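Local coordinates for SusD/RagB family nutrient-binding outer membrane lipoprotein (Bacteroides vulgatus, PDB 4F7A) that probably binds glycans, likely mucin O-glycans, at the outer membrane as a SusD-like lipoprotein of a nutrient-uptake system, at residues Glu26-Gly31 / Leu118-Glu123; Glu123-Ile128 / Gly133-Ser138; Tyr137-Lys142 / Ser147-Glu152. One frame throughout, in Å; residues are numbered along the deposited sequence.

Contact 1: residues Glu26-Gly31 / Leu118-Glu123; sequences ETIQKG and LILKVE
Leu120 of helix 111-132 packs against two successive side chains of helix 15-30, Ile28 and Gln29. Every contact across the pair is apolar. The branch methyl CG2 of Ile28 lies 3.8 Å from Leu120 CB. With chi1 of Ile28 at -65°, CG2 sits beside the carbonyl carbon and faces helix 111-132, while the longer CG1 branch runs beside the backbone N. Gln29 adds the aliphatic part of its chain. Its CG is 3.8 Å from Leu120 CD1 and 3.9 Å from Leu120 CD2, so this methylene rests against both tips of the leucine fork. The backbones come near each other here, with the CA atoms of Ile28 and Leu120 7.3 Å apart.

The polar interactions lie around this apolar patch. The buried Gln29 amide is satisfied outside the two segments. Its NE2 bonds to Phe25 O and Ile185 O, and its OE1 accepts from Met187 N. Three bonds fix the turn of the amide and probably help to keep CG against the leucine. On the side of helix 15-30 turned from 118-123, Lys30 NZ forms a salt bridge of 2.6 Å with Glu26 OE2, one helical turn back. It meets the anti lone pair of that oxygen. Lys30 NZ also bonds to Lys246 O.

Other helices enclose the apolar part. Ile28 touches Val96 and Ala97 of helix 84-104, and Leu120 touches Trp196 of helix 193-210. The contact therefore joins helix 15-30, the first in the model, to helix 111-132, whose residues here are buried. Close helix-to-helix packing through aliphatic side chains is in keeping with the TPR-like helical scaffold of the SusD family.

Contact 2: residues Glu123-Ile128 / Gly133-Ser138; sequences EAMHRI and GPIVYS
Met125, a selenomethionine, meets the edge of the Tyr137 ring. Its CG lies near the ring plane, 3.7 Å from Tyr137 CE1, and the two side chains approach at a slant. Met125 CB is equally near, also 3.7 Å from Tyr137 CE1. The rest of the chain is bent at chi2 (-49°) and chi3 (-73°). These bends carry the terminal CE to 4.2 Å from Val136 O.

The second apolar pair is Ile128 with Ile135. Their branch methyls meet, Ile128 CG2 to Ile135 CG2, at 3.8 Å, and the side chains stand roughly at right angles. Ile135 holds CG1 in the crowded position between the backbone N and the carbonyl carbon (chi1 63°). Its CD1 then lies 3.9 Å from Met125 O and 4.3 Å from Met125 CB. Ile135 lies against both Met125 and Ile128, about one turn apart on the helix.

Further out, several bonds hold the returning chain in place. Gly133 leaves the helix with positive phi, with backbone angles at which a CB would collide with the carbonyl oxygen of the residue before it. Gly133 O bonds to Thr129 OG1, and Val136 O bonds to Tyr90 OH. The backbone of Ile135 pairs with that of Asp149. Tyr137 OH bonds to Asp161 OD2, and the Tyr137 ring stacks edge-to-face with Phe158. A glycerol, probably from the crystallisation liquor, lies about 4 Å from the side chain of Val136.

The chain thus turns back along the end of helix 111-132. Helix 84-104 packs on Met125, Ile128 and Ile135 through Thr89 and Tyr90. Helix 482-492 covers Pro134 and Val136, and helix 151-174 takes the far end of Tyr137.

Contact 3: residues Tyr137-Lys142 / Ser147-Glu152; sequences YSKFGK and SVDTQE
Ser138 grips the Asp149 carboxylate with two bonds, one to each oxygen. Its backbone N reaches OD2 of Asp149 at 2.8 Å, nearly straight (171°), and its OG donates to Asp149 OD1 at 2.7 Å. Both arrive on the syn side, tilted out of the carboxylate plane. Asp149 OD2 also lies 3.3 Å from Tyr137 CB, at the edge of that ring. A water bridges the two chains. It accepts from Tyr137 N and Lys139 N, and donates to Ser147 O and, weakly, to Asp149 OD1. This is the tight part; the carboxylate is buried, while Ser138 is partly exposed. An alanine in place of Asp149 would probably leave Ser138 N and OG without their acceptors and free the turn to shift.

Lys139 lies across the partly exposed side. It bends at chi3 (-77°), which brings NZ to 2.9 Å from Val148 O, well above the carbonyl plane. Lys139 NZ also bonds to Asn146 O. Gly141 and Lys142 form the loose, exposed end.

A type I beta turn, Tyr137-Phe140, and an overlapping type II turn, Lys139-Lys142, are thus tied to the lead-in of helix 151-174. There Thr150 is the N-cap: its OG1 caps a backbone N just beyond 147-152, and its N bonds to Glu153 OE1, consistent with a capping box.

Overall arrangement
From the N terminus, contact 1 is the long-range one. It brings helix 15-30, the first in the model, onto helix 111-132, closing a span of 86 residues that includes helix 84-104. Contact 2 begins farther along the same helix, shares Glu123 with contact 1, and folds the chain leaving the helix back on its last turns. Contact 3 starts on Tyr137 and Ser138, where contact 2 ends, and closes the loop leading into helix 151-174. None nests in another. Tyr137 links all three, since its OH packs on Lys121 and Val122. Val136 also packs on Ser147, between contacts 2 and 3. Together they tie helix 15-30, helix 111-132 and the start of helix 151-174.

Contact 1: residues Glu26-Gly31 / Leu118-Glu123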
loop_
_atom_site.group_PDB
_atom_site.type_symbol
_atom_site.label_atom_id
_atom_site.label_comp_id
_atom_site.label_asym_id
_atom_site.label_seq_id
_atom_site.Cartn_x
_atom_site.Cartn_y
_atom_site.Cartn_z
ATOM N N GLU A 26 19.937 2.684 -5.453
ATOM C CA GLU A 26 19.543 1.422 -6.038
ATOM C C GLU A 26 18.996 0.475 -4.962
ATOM O O GLU A 26 17.955 -0.158 -5.140
ATOM C CB GLU A 26 20.731 0.787 -6.744
ATOM C CG GLU A 26 20.404 -0.574 -7.294
ATOM C CD GLU A 26 21.583 -1.266 -8.001
ATOM O OE1 GLU A 26 22.658 -0.652 -8.156
ATOM O OE2 GLU A 26 21.404 -2.439 -8.385
ATOM N N THR A 27 19.717 0.351 -3.851
ATOM C CA THR A 27 19.264 -0.489 -2.740
ATOM C C THR A 27 17.927 -0.002 -2.153
ATOM O O THR A 27 17.020 -0.797 -1.882
ATOM C CB THR A 27 20.329 -0.543 -1.660
ATOM O OG1 THR A 27 21.503 -1.119 -2.222
ATOM C CG2 THR A 27 19.879 -1.364 -0.428
ATOM N N ILE A 28 17.803 1.308 -1.967
ATOM C CA ILE A 28 16.578 1.858 -1.375
ATOM C C ILE A 28 15.377 1.587 -2.286
ATOM O O ILE A 28 14.339 1.125 -1.822
ATOM C CB ILE A 28 16.692 3.377 -1.114
ATOM C CG1 ILE A 28 17.767 3.665 -0.057
ATOM C CG2 ILE A 28 15.334 3.945 -0.627
ATOM C CD1 ILE A 28 18.301 5.124 -0.081
ATOM N N GLN A 29 15.514 1.909 -3.573
ATOM C CA GLN A 29 14.402 1.738 -4.506
ATOM C C GLN A 29 14.005 0.255 -4.709
ATOM O O GLN A 29 12.822 -0.074 -4.848
ATOM C CB GLN A 29 14.687 2.471 -5.818
ATOM C CG GLN A 29 14.459 3.980 -5.624
ATOM C CD GLN A 29 14.967 4.823 -6.754
ATOM O OE1 GLN A 29 14.178 5.347 -7.572
ATOM N NE2 GLN A 29 16.295 4.942 -6.849
ATOM N N LYS A 30 14.980 -0.644 -4.660
ATOM C CA LYS A 30 14.686 -2.081 -4.720
ATOM C C LYS A 30 14.061 -2.604 -3.432
ATOM O O LYS A 30 13.489 -3.684 -3.420
ATOM C CB LYS A 30 15.956 -2.878 -4.999
ATOM C CG LYS A 30 16.493 -2.646 -6.396
ATOM C CD LYS A 30 17.687 -3.558 -6.688
ATOM C CE LYS A 30 18.134 -3.420 -8.145
ATOM N NZ LYS A 30 19.395 -4.148 -8.467
ATOM N N GLY A 31 14.180 -1.837 -2.359
ATOM C CA GLY A 31 13.821 -2.304 -1.030
ATOM C C GLY A 31 12.464 -1.836 -0.522
ATOM O O GLY A 31 12.082 -2.189 0.584
ATOM N N LEU A 118 15.117 11.812 0.979
ATOM C CA LEU A 118 14.089 12.046 1.997
ATOM C C LEU A 118 12.745 11.504 1.553
ATOM O O LEU A 118 12.046 10.866 2.338
ATOM C CB LEU A 118 13.962 13.533 2.322
ATOM C CG LEU A 118 15.155 14.084 3.100
ATOM C CD1 LEU A 118 14.977 15.574 3.406
ATOM C CD2 LEU A 118 15.381 13.312 4.380
ATOM N N ILE A 119 12.386 11.767 0.299
ATOM C CA ILE A 119 11.113 11.271 -0.254
ATOM C C ILE A 119 11.089 9.737 -0.218
ATOM O O ILE A 119 10.120 9.116 0.227
ATOM C CB ILE A 119 10.866 11.835 -1.686
ATOM C CG1 ILE A 119 10.704 13.367 -1.618
ATOM C CG2 ILE A 119 9.578 11.217 -2.322
ATOM C CD1 ILE A 119 11.043 14.102 -2.900
ATOM N N LEU A 120 12.150 9.107 -0.692
ATOM C CA LEU A 120 12.197 7.649 -0.650
ATOM C C LEU A 120 12.131 7.103 0.783
ATOM O O LEU A 120 11.541 6.064 1.031
ATOM C CB LEU A 120 13.461 7.145 -1.341
ATOM C CG LEU A 120 13.549 7.360 -2.835
ATOM C CD1 LEU A 120 14.971 6.961 -3.312
ATOM C CD2 LEU A 120 12.424 6.617 -3.600
ATOM N N LYS A 121 12.754 7.803 1.729
ATOM C CA LYS A 121 12.776 7.357 3.121
ATOM C C LYS A 121 11.365 7.377 3.717
ATOM O O LYS A 121 10.948 6.441 4.425
ATOM C CB LYS A 121 13.751 8.240 3.905
ATOM C CG LYS A 121 13.991 7.800 5.323
ATOM C CD LYS A 121 15.212 8.480 5.939
ATOM C CE LYS A 121 15.004 9.963 6.187
ATOM N NZ LYS A 121 16.238 10.677 6.735
ATOM N N VAL A 122 10.609 8.414 3.388
ATOM C CA VAL A 122 9.218 8.520 3.830
ATOM C C VAL A 122 8.352 7.490 3.113
ATOM O O VAL A 122 7.501 6.841 3.735
ATOM C CB VAL A 122 8.632 9.928 3.594
ATOM C CG1 VAL A 122 7.131 9.942 3.907
ATOM C CG2 VAL A 122 9.370 10.949 4.405
ATOM N N GLU A 123 8.573 7.329 1.807
ATOM C CA GLU A 123 7.869 6.281 1.043
ATOM C C GLU A 123 8.061 4.887 1.675
ATOM O O GLU A 123 7.116 4.134 1.816
ATOM C CB GLU A 123 8.323 6.269 -0.430
ATOM C CG GLU A 123 7.859 5.026 -1.226
ATOM C CD GLU A 123 6.364 4.866 -1.321
ATOM O OE1 GLU A 123 5.618 5.853 -1.070
ATOM O OE2 GLU A 123 5.928 3.731 -1.658
#

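Contact 2: residues Glu123-Ile128 / Gly133-Ser138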
loop_
_atom_site.group_PDB
_atom_site.type_symbol
_atom_site.label_atom_id
_atom_site.label_comp_id
_atom_site.label_asym_id
_atom_site.label_seq_id
_atom_site.Cartn_x
_atom_site.Cartn_y
_atom_site.Cartn_z
ATOM N N GLU A 123 8.573 7.329 1.807
ATOM C CA GLU A 123 7.869 6.281 1.043
ATOM C C GLU A 123 8.061 4.887 1.675
ATOM O O GLU A 123 7.116 4.134 1.816
ATOM C CB GLU A 123 8.323 6.269 -0.430
ATOM C CG GLU A 123 7.859 5.026 -1.226
ATOM C CD GLU A 123 6.364 4.866 -1.321
ATOM O OE1 GLU A 123 5.618 5.853 -1.070
ATOM O OE2 GLU A 123 5.928 3.731 -1.658
ATOM N N ALA A 124 9.295 4.548 2.044
ATOM C CA ALA A 124 9.585 3.255 2.667
ATOM C C ALA A 124 8.963 3.137 4.043
ATOM O O ALA A 124 8.340 2.134 4.366
ATOM C CB ALA A 124 11.109 3.023 2.778
HETATM N N MSE A 125 9.149 4.153 4.879
HETATM C CA MSE A 125 8.875 3.969 6.290
HETATM C C MSE A 125 7.418 4.225 6.687
HETATM O O MSE A 125 6.978 3.731 7.709
HETATM C CB MSE A 125 9.825 4.820 7.133
HETATM C CG MSE A 125 11.300 4.477 6.903
HETATM SE SE MSE A 125 11.700 2.599 7.002
HETATM C CE MSE A 125 11.545 2.404 8.919
ATOM N N HIS A 126 6.659 4.973 5.897
ATOM C CA HIS A 126 5.234 5.125 6.226
ATOM C C HIS A 126 4.568 3.762 6.066
ATOM O O HIS A 126 3.657 3.443 6.814
ATOM C CB HIS A 126 4.544 6.245 5.412
ATOM C CG HIS A 126 4.041 5.814 4.067
ATOM N ND1 HIS A 126 4.874 5.656 2.987
ATOM C CD2 HIS A 126 2.805 5.466 3.646
ATOM C CE1 HIS A 126 4.166 5.253 1.944
ATOM N NE2 HIS A 126 2.907 5.121 2.319
ATOM N N ARG A 127 5.060 2.939 5.127
ATOM C CA ARG A 127 4.559 1.566 4.972
ATOM C C ARG A 127 4.796 0.684 6.225
ATOM O O ARG A 127 3.983 -0.189 6.532
ATOM C CB ARG A 127 5.201 0.911 3.750
ATOM C CG ARG A 127 4.699 1.466 2.423
ATOM C CD ARG A 127 5.674 1.205 1.269
ATOM N NE ARG A 127 6.081 -0.190 1.070
ATOM C CZ ARG A 127 5.400 -1.109 0.368
ATOM N NH1 ARG A 127 4.224 -0.849 -0.180
ATOM N NH2 ARG A 127 5.911 -2.325 0.211
ATOM N N ILE A 128 5.887 0.950 6.942
ATOM C CA ILE A 128 6.223 0.210 8.167
ATOM C C ILE A 128 5.387 0.677 9.367
ATOM O O ILE A 128 4.833 -0.153 10.080
ATOM C CB ILE A 128 7.754 0.302 8.475
ATOM C CG1 ILE A 128 8.571 -0.191 7.258
ATOM C CG2 ILE A 128 8.112 -0.463 9.752
ATOM C CD1 ILE A 128 8.232 -1.630 6.792
ATOM N N GLY A 133 2.485 0.318 13.735
ATOM C CA GLY A 133 2.287 1.440 14.629
ATOM C C GLY A 133 3.575 2.162 14.957
ATOM O O GLY A 133 4.228 2.726 14.082
ATOM N N PRO A 134 3.970 2.143 16.231
ATOM C CA PRO A 134 5.233 2.758 16.594
ATOM C C PRO A 134 6.418 2.179 15.802
ATOM O O PRO A 134 6.472 0.975 15.511
ATOM C CB PRO A 134 5.361 2.445 18.088
ATOM C CG PRO A 134 3.913 2.309 18.565
ATOM C CD PRO A 134 3.166 1.736 17.401
ATOM N N ILE A 135 7.361 3.040 15.457
ATOM C CA ILE A 135 8.569 2.583 14.768
ATOM C C ILE A 135 9.770 3.360 15.267
ATOM O O ILE A 135 9.633 4.327 16.023
ATOM C CB ILE A 135 8.453 2.747 13.232
ATOM C CG1 ILE A 135 8.300 4.221 12.819
ATOM C CG2 ILE A 135 7.265 1.879 12.661
ATOM C CD1 ILE A 135 8.520 4.487 11.264
ATOM N N VAL A 136 10.953 2.942 14.835
ATOM C CA VAL A 136 12.151 3.735 15.009
ATOM C C VAL A 136 12.340 4.578 13.743
ATOM O O VAL A 136 12.487 4.024 12.630
ATOM C CB VAL A 136 13.402 2.854 15.272
ATOM C CG1 VAL A 136 14.647 3.725 15.360
ATOM C CG2 VAL A 136 13.239 2.048 16.561
ATOM N N TYR A 137 12.324 5.905 13.894
ATOM C CA TYR A 137 12.449 6.795 12.741
ATOM C C TYR A 137 13.178 8.075 13.081
ATOM O O TYR A 137 14.380 8.207 12.767
ATOM C CB TYR A 137 11.076 7.067 12.109
ATOM C CG TYR A 137 11.156 7.796 10.799
ATOM C CD1 TYR A 137 11.473 7.118 9.632
ATOM C CD2 TYR A 137 10.931 9.163 10.723
ATOM C CE1 TYR A 137 11.610 7.796 8.418
ATOM C CE2 TYR A 137 11.033 9.845 9.505
ATOM C CZ TYR A 137 11.369 9.147 8.358
ATOM O OH TYR A 137 11.468 9.786 7.152
ATOM N N SER A 138 12.506 9.015 13.752
ATOM C CA SER A 138 13.126 10.340 13.971
ATOM C C SER A 138 14.377 10.240 14.832
ATOM O O SER A 138 15.279 11.085 14.736
ATOM C CB SER A 138 12.123 11.339 14.580
ATOM O OG SER A 138 11.916 11.069 15.951
#

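Contact 3: residues Tyr137-Lys142 / Ser147-Glu152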
loop_
_atom_site.group_PDB
_atom_site.type_symbol
_atom_site.label_atom_id
_atom_site.label_comp_id
_atom_site.label_asym_id
_atom_site.label_seq_id
_atom_site.Cartn_x
_atom_site.Cartn_y
_atom_site.Cartn_z
ATOM N N TYR A 137 12.324 5.905 13.894
ATOM C CA TYR A 137 12.449 6.795 12.741
ATOM C C TYR A 137 13.178 8.075 13.081
ATOM O O TYR A 137 14.380 8.207 12.767
ATOM C CB TYR A 137 11.076 7.067 12.109
ATOM C CG TYR A 137 11.156 7.796 10.799
ATOM C CD1 TYR A 137 11.473 7.118 9.632
ATOM C CD2 TYR A 137 10.931 9.163 10.723
ATOM C CE1 TYR A 137 11.610 7.796 8.418
ATOM C CE2 TYR A 137 11.033 9.845 9.505
ATOM C CZ TYR A 137 11.369 9.147 8.358
ATOM O OH TYR A 137 11.468 9.786 7.152
ATOM N N SER A 138 12.506 9.015 13.752
ATOM C CA SER A 138 13.126 10.340 13.971
ATOM C C SER A 138 14.377 10.240 14.832
ATOM O O SER A 138 15.279 11.085 14.736
ATOM C CB SER A 138 12.123 11.339 14.580
ATOM O OG SER A 138 11.916 11.069 15.951
ATOM N N LYS A 139 14.473 9.199 15.651
ATOM C CA LYS A 139 15.633 9.062 16.532
ATOM C C LYS A 139 16.675 8.038 16.047
ATOM O O LYS A 139 17.640 7.760 16.745
ATOM C CB LYS A 139 15.167 8.768 17.946
ATOM C CG LYS A 139 14.353 9.953 18.497
ATOM C CD LYS A 139 13.838 9.748 19.915
ATOM C CE LYS A 139 12.627 8.827 19.942
ATOM N NZ LYS A 139 11.981 8.665 21.331
ATOM N N PHE A 140 16.489 7.502 14.849
ATOM C CA PHE A 140 17.432 6.519 14.313
ATOM C C PHE A 140 18.850 7.096 14.252
ATOM O O PHE A 140 19.053 8.239 13.843
ATOM C CB PHE A 140 17.001 6.043 12.933
ATOM C CG PHE A 140 17.856 4.929 12.383
ATOM C CD1 PHE A 140 17.622 3.602 12.754
ATOM C CD2 PHE A 140 18.899 5.205 11.505
ATOM C CE1 PHE A 140 18.407 2.561 12.253
ATOM C CE2 PHE A 140 19.695 4.171 10.994
ATOM C CZ PHE A 140 19.453 2.853 11.365
ATOM N N GLY A 141 19.815 6.301 14.713
ATOM C CA GLY A 141 21.229 6.697 14.720
ATOM C C GLY A 141 21.595 7.854 15.627
ATOM O O GLY A 141 22.696 8.388 15.503
ATOM N N LYS A 142 20.691 8.254 16.532
ATOM C CA LYS A 142 20.950 9.358 17.463
ATOM C C LYS A 142 21.319 8.867 18.870
ATOM O O LYS A 142 21.617 9.675 19.748
ATOM C CB LYS A 142 19.728 10.277 17.589
ATOM C CG LYS A 142 19.445 11.200 16.392
ATOM C CD LYS A 142 18.262 12.128 16.738
ATOM C CE LYS A 142 18.532 13.589 16.404
ATOM N NZ LYS A 142 18.660 13.816 14.938
ATOM N N SER A 147 14.434 4.973 21.694
ATOM C CA SER A 147 14.600 5.054 20.243
ATOM C C SER A 147 13.281 5.162 19.462
ATOM O O SER A 147 13.279 5.340 18.231
ATOM C CB SER A 147 15.324 3.784 19.790
ATOM O OG SER A 147 14.632 2.615 20.294
ATOM N N VAL A 148 12.162 5.045 20.165
ATOM C CA VAL A 148 10.868 4.821 19.527
ATOM C C VAL A 148 10.098 6.118 19.271
ATOM O O VAL A 148 10.002 6.990 20.147
ATOM C CB VAL A 148 10.005 3.870 20.404
ATOM C CG1 VAL A 148 8.552 3.772 19.880
ATOM C CG2 VAL A 148 10.645 2.490 20.434
ATOM N N ASP A 149 9.549 6.236 18.067
ATOM C CA ASP A 149 8.513 7.236 17.780
ATOM C C ASP A 149 7.132 6.604 17.939
ATOM O O ASP A 149 6.882 5.547 17.374
ATOM C CB ASP A 149 8.545 7.695 16.318
ATOM C CG ASP A 149 9.713 8.536 15.962
ATOM O OD1 ASP A 149 10.468 8.982 16.852
ATOM O OD2 ASP A 149 9.868 8.770 14.727
ATOM N N THR A 150 6.205 7.283 18.612
ATOM C CA THR A 150 4.774 6.947 18.456
ATOM C C THR A 150 4.411 7.143 16.977
ATOM O O THR A 150 5.137 7.832 16.237
ATOM C CB THR A 150 3.858 7.841 19.317
ATOM O OG1 THR A 150 3.906 9.165 18.799
ATOM C CG2 THR A 150 4.301 7.852 20.821
ATOM N N GLN A 151 3.329 6.527 16.513
ATOM C CA GLN A 151 2.921 6.732 15.130
ATOM C C GLN A 151 2.691 8.211 14.818
ATOM O O GLN A 151 3.032 8.667 13.726
ATOM C CB GLN A 151 1.673 5.923 14.787
ATOM C CG GLN A 151 1.240 6.041 13.326
ATOM C CD GLN A 151 0.158 5.033 12.972
ATOM O OE1 GLN A 151 -1.012 5.235 13.322
ATOM N NE2 GLN A 151 0.531 3.953 12.239
ATOM N N GLU A 152 2.100 8.942 15.758
ATOM C CA GLU A 152 1.870 10.380 15.574
ATOM C C GLU A 152 3.195 11.110 15.331
ATOM O O GLU A 152 3.300 11.942 14.449
ATOM C CB GLU A 152 1.169 10.970 16.794
ATOM C CG GLU A 152 0.884 12.479 16.684
ATOM C CD GLU A 152 0.065 13.004 17.849
ATOM O OE1 GLU A 152 -0.050 12.315 18.872
ATOM O OE2 GLU A 152 -0.472 14.108 17.726
HETATM O O HOH W 1 12.508 7.166 16.476
#